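Long-range contacts in periplasmic beta-glucosidase (Pseudomonas aeruginosa, PDB 6R5T), which probably hydrolyses terminal, non-reducing beta-D-glucosyl residues, releasing beta-D-glucose, as a periplasmic member of glycoside hydrolase family 3: residues A456-L460 with R500-K504; L503-K507 with W527-D533; L513-N519 with A534-F540. The protein carries 1 engineered substitution. One frame throughout, in Å; residues are numbered along the deposited sequence.

Interaction 1 of 3, residues A456-L460 with R500-K504; sequences AEAML and RRLLK
The polar part of this contact is a salt bridge between E457 and R501. R501 presents the end of its guanidinium, and both terminal nitrogens close on the same oxygen: NH2 lies 3.0 Å and NH1 3.2 Å from E457 OE1. That oxygen lies in the guanidinium plane, yet the carboxylate is turned 63° against it, and both N-H groups reach OE1 from one face of the acid. With CG anti to the backbone N (chi1 -175°) and the chain extended to NE, R501 spans the gap between the helices, while E457 bends at chi2 to bring its acid back toward the arginine. The two helices, 456-468 and 497-508, belong to the alpha/beta C-terminal domain of family 3, and their short segments run 10.9 Å apart at a crossing angle of -37°. Apolar contact comes from L460, whose two branches divide the work. CD1 lies over one face of the R501 guanidinium, toward its rim, 3.5 Å from NE; the group bonds in its plane, which leaves a face for an apolar branch. CD2 presses against the backbone of helix 497-508, a tight 3.5 Å from L502 CA, and meets L502 CD1 at 3.8 Å.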
loop_
_atom_site.group_PDB
_atom_site.type_symbol
_atom_site.label_atom_id
_atom_site.label_comp_id
_atom_site.label_asym_id
_atom_site.label_seq_id
_atom_site.Cartn_x
_atom_site.Cartn_y
_atom_site.Cartn_z
ATOM N N ALA A 456 -17.604 -12.717 28.968
ATOM C CA ALA A 456 -16.962 -11.376 28.915
ATOM C C ALA A 456 -17.559 -10.473 30.004
ATOM O O ALA A 456 -16.818 -9.742 30.712
ATOM C CB ALA A 456 -17.127 -10.757 27.554
ATOM N N GLU A 457 -18.882 -10.545 30.192
ATOM C CA GLU A 457 -19.571 -9.701 31.203
ATOM C C GLU A 457 -19.105 -10.045 32.623
ATOM O O GLU A 457 -18.908 -9.125 33.431
ATOM C CB GLU A 457 -21.094 -9.903 31.114
ATOM C CG GLU A 457 -21.696 -9.322 29.848
ATOM C CD GLU A 457 -21.379 -10.010 28.512
ATOM O OE1 GLU A 457 -21.461 -9.294 27.469
ATOM O OE2 GLU A 457 -21.000 -11.243 28.497
ATOM N N ALA A 458 -18.947 -11.330 32.966
ATOM C CA ALA A 458 -18.512 -11.729 34.327
ATOM C C ALA A 458 -17.085 -11.219 34.576
ATOM O O ALA A 458 -16.792 -10.722 35.640
ATOM C CB ALA A 458 -18.601 -13.232 34.504
ATOM N N MET A 459 -16.211 -11.342 33.578
ATOM C CA MET A 459 -14.820 -10.842 33.710
ATOM C C MET A 459 -14.825 -9.322 33.913
ATOM O O MET A 459 -14.066 -8.824 34.765
ATOM C CB MET A 459 -14.000 -11.207 32.479
ATOM C CG MET A 459 -13.588 -12.655 32.519
ATOM S SD MET A 459 -12.489 -13.084 31.072
ATOM C CE MET A 459 -13.630 -13.419 29.774
ATOM N N LEU A 460 -15.655 -8.636 33.169
ATOM C CA LEU A 460 -15.768 -7.159 33.294
ATOM C C LEU A 460 -16.273 -6.797 34.687
ATOM O O LEU A 460 -15.720 -5.897 35.277
ATOM C CB LEU A 460 -16.679 -6.585 32.219
ATOM C CG LEU A 460 -16.123 -6.492 30.816
ATOM C CD1 LEU A 460 -17.236 -6.141 29.826
ATOM C CD2 LEU A 460 -15.031 -5.452 30.756
ATOM N N ARG A 500 -10.667 -3.202 24.663
ATOM C CA ARG A 500 -11.132 -1.784 24.594
ATOM C C ARG A 500 -12.448 -1.656 25.359
ATOM O O ARG A 500 -12.645 -0.623 26.014
ATOM C CB ARG A 500 -11.321 -1.314 23.151
ATOM C CG ARG A 500 -9.999 -1.209 22.426
ATOM C CD ARG A 500 -10.037 -0.521 21.064
ATOM N NE ARG A 500 -10.587 -1.439 20.124
ATOM C CZ ARG A 500 -11.833 -1.418 19.689
ATOM N NH1 ARG A 500 -12.626 -0.425 20.046
ATOM N NH2 ARG A 500 -12.247 -2.346 18.848
ATOM N N ARG A 501 -13.281 -2.691 25.337
ATOM C CA ARG A 501 -14.534 -2.675 26.141
ATOM C C ARG A 501 -14.153 -2.565 27.620
ATOM O O ARG A 501 -14.794 -1.773 28.377
ATOM C CB ARG A 501 -15.306 -3.958 25.854
ATOM C CG ARG A 501 -16.666 -3.989 26.524
ATOM C CD ARG A 501 -17.368 -5.260 26.079
ATOM N NE ARG A 501 -18.663 -5.340 26.745
ATOM C CZ ARG A 501 -19.397 -6.449 26.838
ATOM N NH1 ARG A 501 -18.945 -7.598 26.369
ATOM N NH2 ARG A 501 -20.554 -6.405 27.475
ATOM N N LEU A 502 -13.179 -3.343 28.054
ATOM C CA LEU A 502 -12.619 -3.301 29.435
ATOM C C LEU A 502 -12.148 -1.882 29.769
ATOM O O LEU A 502 -12.475 -1.315 30.838
ATOM C CB LEU A 502 -11.500 -4.350 29.572
ATOM C CG LEU A 502 -10.667 -4.307 30.837
ATOM C CD1 LEU A 502 -11.546 -4.637 32.037
ATOM C CD2 LEU A 502 -9.503 -5.269 30.715
ATOM N N LEU A 503 -11.327 -1.291 28.878
ATOM C CA LEU A 503 -10.761 0.047 29.148
ATOM C C LEU A 503 -11.903 1.064 29.258
ATOM O O LEU A 503 -11.801 1.916 30.142
ATOM C CB LEU A 503 -9.830 0.454 28.000
ATOM C CG LEU A 503 -8.517 -0.321 27.893
ATOM C CD1 LEU A 503 -7.679 0.295 26.784
ATOM C CD2 LEU A 503 -7.739 -0.347 29.175
ATOM N N LYS A 504 -12.920 0.996 28.418
ATOM C CA LYS A 504 -14.022 1.996 28.462
ATOM C C LYS A 504 -14.738 1.854 29.809
ATOM O O LYS A 504 -15.087 2.870 30.452
ATOM C CB LYS A 504 -14.984 1.827 27.303
ATOM C CG LYS A 504 -14.410 2.358 25.988
ATOM C CD LYS A 504 -15.241 2.104 24.752
ATOM C CE LYS A 504 -14.422 2.439 23.513
ATOM N NZ LYS A 504 -15.256 2.606 22.301
#

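Interaction 2 of 3, residues L503-K507 with W527-D533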
loop_
_atom_site.group_PDB
_atom_site.type_symbol
_atom_site.label_atom_id
_atom_site.label_comp_id
_atom_site.label_asym_id
_atom_site.label_seq_id
_atom_site.Cartn_x
_atom_site.Cartn_y
_atom_site.Cartn_z
ATOM N N LEU A 503 -11.327 -1.291 28.878
ATOM C CA LEU A 503 -10.761 0.047 29.148
ATOM C C LEU A 503 -11.903 1.064 29.258
ATOM O O LEU A 503 -11.801 1.916 30.142
ATOM C CB LEU A 503 -9.830 0.454 28.000
ATOM C CG LEU A 503 -8.517 -0.321 27.893
ATOM C CD1 LEU A 503 -7.679 0.295 26.784
ATOM C CD2 LEU A 503 -7.739 -0.347 29.175
ATOM N N LYS A 504 -12.920 0.996 28.418
ATOM C CA LYS A 504 -14.022 1.996 28.462
ATOM C C LYS A 504 -14.738 1.854 29.809
ATOM O O LYS A 504 -15.087 2.870 30.452
ATOM C CB LYS A 504 -14.984 1.827 27.303
ATOM C CG LYS A 504 -14.410 2.358 25.988
ATOM C CD LYS A 504 -15.241 2.104 24.752
ATOM C CE LYS A 504 -14.422 2.439 23.513
ATOM N NZ LYS A 504 -15.256 2.606 22.301
ATOM N N ALA A 505 -14.967 0.625 30.233
ATOM C CA ALA A 505 -15.659 0.393 31.530
ATOM C C ALA A 505 -14.780 0.853 32.679
ATOM O O ALA A 505 -15.285 1.487 33.637
ATOM C CB ALA A 505 -16.052 -1.067 31.633
ATOM N N LEU A 506 -13.465 0.618 32.621
ATOM C CA LEU A 506 -12.551 1.064 33.695
ATOM C C LEU A 506 -12.544 2.596 33.735
ATOM O O LEU A 506 -12.506 3.184 34.826
ATOM C CB LEU A 506 -11.147 0.507 33.465
ATOM C CG LEU A 506 -10.991 -0.986 33.692
ATOM C CD1 LEU A 506 -9.639 -1.433 33.177
ATOM C CD2 LEU A 506 -11.133 -1.355 35.166
ATOM N N LYS A 507 -12.539 3.250 32.578
ATOM C CA LYS A 507 -12.511 4.729 32.545
ATOM C C LYS A 507 -13.739 5.257 33.293
ATOM O O LYS A 507 -13.592 6.267 34.042
ATOM C CB LYS A 507 -12.538 5.176 31.083
ATOM C CG LYS A 507 -12.658 6.676 30.823
ATOM C CD LYS A 507 -11.527 7.469 31.367
ATOM C CE LYS A 507 -11.706 8.967 31.115
ATOM N NZ LYS A 507 -10.510 9.701 31.577
ATOM N N TRP A 527 -8.490 6.624 21.019
ATOM C CA TRP A 527 -9.372 6.676 22.224
ATOM C C TRP A 527 -8.482 6.733 23.455
ATOM O O TRP A 527 -8.748 7.491 24.408
ATOM C CB TRP A 527 -10.323 5.482 22.294
ATOM C CG TRP A 527 -11.203 5.504 23.506
ATOM C CD1 TRP A 527 -12.485 5.986 23.570
ATOM C CD2 TRP A 527 -10.897 5.019 24.816
ATOM N NE1 TRP A 527 -12.981 5.842 24.840
ATOM C CE2 TRP A 527 -12.015 5.308 25.635
ATOM C CE3 TRP A 527 -9.777 4.436 25.384
ATOM C CZ2 TRP A 527 -12.034 4.958 26.981
ATOM C CZ3 TRP A 527 -9.784 4.123 26.719
ATOM C CH2 TRP A 527 -10.914 4.377 27.498
ATOM N N GLU A 528 -7.436 5.921 23.449
ATOM C CA GLU A 528 -6.519 5.828 24.611
ATOM C C GLU A 528 -5.826 7.173 24.860
ATOM O O GLU A 528 -5.722 7.630 26.013
ATOM C CB GLU A 528 -5.522 4.688 24.382
ATOM C CG GLU A 528 -6.172 3.319 24.327
ATOM C CD GLU A 528 -6.883 2.939 23.023
ATOM O OE1 GLU A 528 -6.847 3.700 22.005
ATOM O OE2 GLU A 528 -7.560 1.876 22.996
ATOM N N GLN A 529 -5.334 7.803 23.797
ATOM C CA GLN A 529 -4.633 9.099 23.958
ATOM C C GLN A 529 -5.624 10.157 24.527
ATOM O O GLN A 529 -5.183 11.082 25.225
ATOM C CB GLN A 529 -4.010 9.505 22.624
ATOM C CG GLN A 529 -3.353 10.890 22.646
ATOM C CD GLN A 529 -2.215 11.049 23.623
ATOM O OE1 GLN A 529 -1.546 10.096 23.996
ATOM N NE2 GLN A 529 -2.014 12.285 24.074
ATOM N N GLU A 530 -6.902 10.066 24.202
ATOM C CA GLU A 530 -7.904 11.037 24.704
ATOM C C GLU A 530 -8.274 10.708 26.164
ATOM O O GLU A 530 -8.481 11.660 26.967
ATOM C CB GLU A 530 -9.105 11.006 23.789
ATOM C CG GLU A 530 -10.141 12.063 24.099
ATOM C CD GLU A 530 -9.610 13.488 24.174
ATOM O OE1 GLU A 530 -10.122 14.230 25.036
ATOM O OE2 GLU A 530 -8.714 13.875 23.365
ATOM N N ASN A 531 -8.344 9.438 26.537
ATOM C CA ASN A 531 -9.036 9.048 27.790
ATOM C C ASN A 531 -8.092 8.516 28.865
ATOM O O ASN A 531 -8.420 8.590 30.068
ATOM C CB ASN A 531 -10.106 8.010 27.471
ATOM C CG ASN A 531 -11.257 8.644 26.750
ATOM O OD1 ASN A 531 -12.091 9.257 27.416
ATOM N ND2 ASN A 531 -11.320 8.571 25.427
ATOM N N ALA A 532 -7.022 7.792 28.505
ATOM C CA ALA A 532 -6.150 7.240 29.561
ATOM C C ALA A 532 -5.484 8.394 30.292
ATOM O O ALA A 532 -5.237 9.443 29.680
ATOM C CB ALA A 532 -5.101 6.315 29.023
ATOM N N ASP A 533 -5.115 8.209 31.544
ATOM C CA ASP A 533 -4.375 9.284 32.238
ATOM C C ASP A 533 -2.883 9.151 31.956
ATOM O O ASP A 533 -2.208 10.146 31.963
ATOM C CB ASP A 533 -4.678 9.264 33.724
ATOM C CG ASP A 533 -6.164 9.540 33.938
ATOM O OD1 ASP A 533 -6.646 10.597 33.458
ATOM O OD2 ASP A 533 -6.876 8.650 34.445
HETATM O O HOH W 1 -9.594 9.035 34.241
#
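Two nearly parallel helices, 497-508 and 526-531, pack here in the C-terminal domain. They are the helices that precede and follow strand 513-518, and their short segments lie 11.7 Å apart with only 9° between their directions. The indole of W527 fills much of the gap. Its CG stands anti to the backbone N (chi1 179°), which sends the ring across to the facing helix. K504 lies over one face: its CE sits 4.1 Å from the centroid of the five-membered ring in a CH-pi contact, and NZ, farther off the normal, adds an off-centre cation-pi interaction. A long lysine suits this exposed border, because its methylenes cover the indole while the ammonium stays at the outside. The opposite face of the ring is met by the amide of N531, whose ND2 donates to W527 O at 3.0 Å, a bond that places this nitrogen over the rim of the indole; the carbonyl also takes the ordinary helix bond from N531 N. The six-membered ring reaches toward the buried side, where W527 CZ3 is 3.9 Å from L503 CB. L503 also continues inward, touching A475 and V477 of strand 472-478. K507 CB lies near the ring plane at the indole edge, and from there the chain bends at chi2 and runs on to the end of helix 526-531. There NZ donates to the carbonyl of N531, 2.8 Å from its O, in the carbonyl plane and on a lone pair. This carbonyl lies at the helix C-terminus, an end whose dipole would be expected to welcome a cation. D533 OD2, which also accepts from L513 N, is reached through one water that takes a hydrogen bond from K507 NZ at 2.9 Å and gives one to D533 OD2 at 2.8 Å.

Interaction 3 of 3, residues L513-N519 with A534-F540; sequences LVLVLMN and AILETWF
L517 and I535 mesh on one face of this parallel strand pair, L517 CD1 resting 3.7 Å from I535 CG2. The branched isoleucine offers a methyl knob and the leucine reaches obliquely across to it; L515 shares this face. On the other face, V516 CG1 meets the T538 methyl CG2 at 3.7 Å, and L553 of helix 545-553 covers V516. Beneath these bumps the strands are stitched by regular bonds, such as L515 N to A534 O at 2.8 Å. Beyond them T538 suits its place by being both apolar and polar: OG1 (chi1 78°) donates to L517 O, which also accepts from T538 N. Farther on the chains stay paired, N519 N donating to W539 O at 3.1 Å. E537 CG, anti to the backbone N, lies over the centre of the W539 ring, and the bend at chi2 turns the acid to the N519 amide: ND2 donates to OE1 at 2.9 Å and also to R521 O, while W539 N donates to E537 OE2. The F540 ring lies against the N519 backbone, its CE1 3.8 Å from M518 CB. Strand 513-518, helix 526-531 and strand 534-537 form a beta-alpha-beta unit of the family 3 C-terminal domain.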
loop_
_atom_site.group_PDB
_atom_site.type_symbol
_atom_site.label_atom_id
_atom_site.label_comp_id
_atom_site.label_asym_id
_atom_site.label_seq_id
_atom_site.Cartn_x
_atom_site.Cartn_y
_atom_site.Cartn_z
ATOM N N LEU A 513 -6.281 6.069 35.408
ATOM C CA LEU A 513 -6.108 4.886 34.535
ATOM C C LEU A 513 -4.746 4.963 33.854
ATOM O O LEU A 513 -4.566 5.875 32.994
ATOM C CB LEU A 513 -7.243 4.858 33.533
ATOM C CG LEU A 513 -7.235 3.749 32.492
ATOM C CD1 LEU A 513 -7.226 2.360 33.131
ATOM C CD2 LEU A 513 -8.398 3.890 31.514
ATOM N N VAL A 514 -3.864 4.041 34.192
ATOM C CA VAL A 514 -2.511 3.940 33.607
ATOM C C VAL A 514 -2.551 2.762 32.629
ATOM O O VAL A 514 -2.879 1.675 33.047
ATOM C CB VAL A 514 -1.410 3.711 34.653
ATOM C CG1 VAL A 514 -0.071 3.493 34.000
ATOM C CG2 VAL A 514 -1.320 4.841 35.655
ATOM N N LEU A 515 -2.249 2.998 31.347
ATOM C CA LEU A 515 -2.176 1.881 30.393
ATOM C C LEU A 515 -0.741 1.446 30.228
ATOM O O LEU A 515 0.137 2.270 29.933
ATOM C CB LEU A 515 -2.701 2.320 29.031
ATOM C CG LEU A 515 -4.122 2.764 28.907
ATOM C CD1 LEU A 515 -4.482 2.756 27.436
ATOM C CD2 LEU A 515 -5.066 1.922 29.736
ATOM N N VAL A 516 -0.519 0.163 30.443
ATOM C CA VAL A 516 0.753 -0.508 30.140
ATOM C C VAL A 516 0.507 -1.359 28.900
ATOM O O VAL A 516 -0.252 -2.327 28.947
ATOM C CB VAL A 516 1.271 -1.347 31.327
ATOM C CG1 VAL A 516 2.485 -2.135 30.903
ATOM C CG2 VAL A 516 1.563 -0.496 32.538
ATOM N N LEU A 517 1.055 -0.930 27.768
ATOM C CA LEU A 517 0.739 -1.541 26.468
ATOM C C LEU A 517 1.815 -2.576 26.140
ATOM O O LEU A 517 3.030 -2.256 26.250
ATOM C CB LEU A 517 0.826 -0.454 25.403
ATOM C CG LEU A 517 -0.187 0.676 25.417
ATOM C CD1 LEU A 517 0.052 1.527 24.160
ATOM C CD2 LEU A 517 -1.605 0.155 25.496
ATOM N N MET A 518 1.390 -3.756 25.727
ATOM C CA MET A 518 2.295 -4.750 25.108
ATOM C C MET A 518 1.807 -4.902 23.679
ATOM O O MET A 518 0.590 -4.957 23.410
ATOM C CB MET A 518 2.313 -6.090 25.824
ATOM C CG MET A 518 2.694 -5.972 27.208
ATOM S SD MET A 518 3.273 -7.616 27.776
ATOM C CE MET A 518 3.293 -7.178 29.504
ATOM N N ASN A 519 2.746 -5.044 22.777
ATOM C CA ASN A 519 2.393 -5.103 21.351
ATOM C C ASN A 519 3.682 -5.241 20.550
ATOM O O ASN A 519 4.772 -4.845 21.039
ATOM C CB ASN A 519 1.704 -3.824 20.856
ATOM C CG ASN A 519 2.351 -2.531 21.283
ATOM O OD1 ASN A 519 2.455 -2.268 22.507
ATOM N ND2 ASN A 519 2.771 -1.698 20.343
ATOM N N ALA A 534 -2.362 7.935 31.742
ATOM C CA ALA A 534 -0.961 7.790 31.331
ATOM C C ALA A 534 -0.871 6.561 30.442
ATOM O O ALA A 534 -1.719 5.647 30.582
ATOM C CB ALA A 534 0.003 7.672 32.478
ATOM N N ILE A 535 0.089 6.549 29.534
ATOM C CA ILE A 535 0.266 5.408 28.584
ATOM C C ILE A 535 1.750 5.121 28.461
ATOM O O ILE A 535 2.492 6.035 28.136
ATOM C CB ILE A 535 -0.289 5.734 27.190
ATOM C CG1 ILE A 535 -1.757 6.113 27.196
ATOM C CG2 ILE A 535 -0.049 4.567 26.231
ATOM C CD1 ILE A 535 -2.271 6.611 25.890
ATOM N N LEU A 536 2.136 3.888 28.757
ATOM C CA LEU A 536 3.536 3.444 28.664
ATOM C C LEU A 536 3.571 2.310 27.635
ATOM O O LEU A 536 2.936 1.288 27.814
ATOM C CB LEU A 536 4.056 2.964 30.013
ATOM C CG LEU A 536 5.514 2.546 30.065
ATOM C CD1 LEU A 536 6.421 3.772 29.785
ATOM C CD2 LEU A 536 5.847 1.849 31.391
ATOM N N GLU A 537 4.302 2.537 26.557
ATOM C CA GLU A 537 4.546 1.519 25.514
ATOM C C GLU A 537 5.676 0.600 25.983
ATOM O O GLU A 537 6.798 1.119 26.184
ATOM C CB GLU A 537 4.870 2.244 24.215
ATOM C CG GLU A 537 5.392 1.321 23.124
ATOM C CD GLU A 537 4.335 0.367 22.666
ATOM O OE1 GLU A 537 3.611 0.721 21.703
ATOM O OE2 GLU A 537 4.189 -0.729 23.277
ATOM N N THR A 538 5.416 -0.698 26.149
ATOM C CA THR A 538 6.441 -1.626 26.648
ATOM C C THR A 538 6.765 -2.700 25.613
ATOM O O THR A 538 7.584 -3.607 25.911
ATOM C CB THR A 538 6.021 -2.288 27.972
ATOM O OG1 THR A 538 5.076 -3.341 27.764
ATOM C CG2 THR A 538 5.468 -1.249 28.919
ATOM N N TRP A 539 6.180 -2.639 24.419
ATOM C CA TRP A 539 6.513 -3.602 23.350
ATOM C C TRP A 539 6.286 -5.014 23.882
ATOM O O TRP A 539 5.256 -5.238 24.522
ATOM C CB TRP A 539 7.935 -3.375 22.871
ATOM C CG TRP A 539 8.297 -1.957 22.603
ATOM C CD1 TRP A 539 9.120 -1.184 23.353
ATOM C CD2 TRP A 539 7.856 -1.167 21.504
ATOM N NE1 TRP A 539 9.234 0.048 22.792
ATOM C CE2 TRP A 539 8.493 0.084 21.639
ATOM C CE3 TRP A 539 6.970 -1.367 20.429
ATOM C CZ2 TRP A 539 8.270 1.121 20.746
ATOM C CZ3 TRP A 539 6.752 -0.321 19.552
ATOM C CH2 TRP A 539 7.401 0.895 19.706
ATOM N N PHE A 540 7.211 -5.940 23.675
ATOM C CA PHE A 540 7.317 -7.164 24.514
ATOM C C PHE A 540 8.698 -7.045 25.139
ATOM O O PHE A 540 9.689 -7.074 24.392
ATOM C CB PHE A 540 7.104 -8.455 23.721
ATOM C CG PHE A 540 5.754 -8.583 23.061
ATOM C CD1 PHE A 540 4.586 -8.574 23.817
ATOM C CD2 PHE A 540 5.652 -8.623 21.702
ATOM C CE1 PHE A 540 3.345 -8.659 23.214
ATOM C CE2 PHE A 540 4.410 -8.694 21.093
ATOM C CZ PHE A 540 3.261 -8.708 21.854
#

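All three contacts lie in the C-terminal domain, on the same side of the chain's centre and away from the sugar pocket and the magnesium site. Interactions 1 and 2 share L503 and K504 on helix 497-508, which thus has helix 456-468 and helix 526-531 as neighbours; their centres are 13 Å apart. Interaction 3, about 12 Å from interaction 2 and 18 Å from interaction 1 between centres, joins two neighbouring strands of the mixed sheet beneath. Along the chain, interaction 1 closes before interaction 3 opens, whereas the segments of interactions 2 and 3 alternate. L503 CD2 packs 3.6 Å from L515 CD2 and E528 CG 3.6 Å from L515 CD1, so helices 497-508 and 526-531 both pack on strand 513-518.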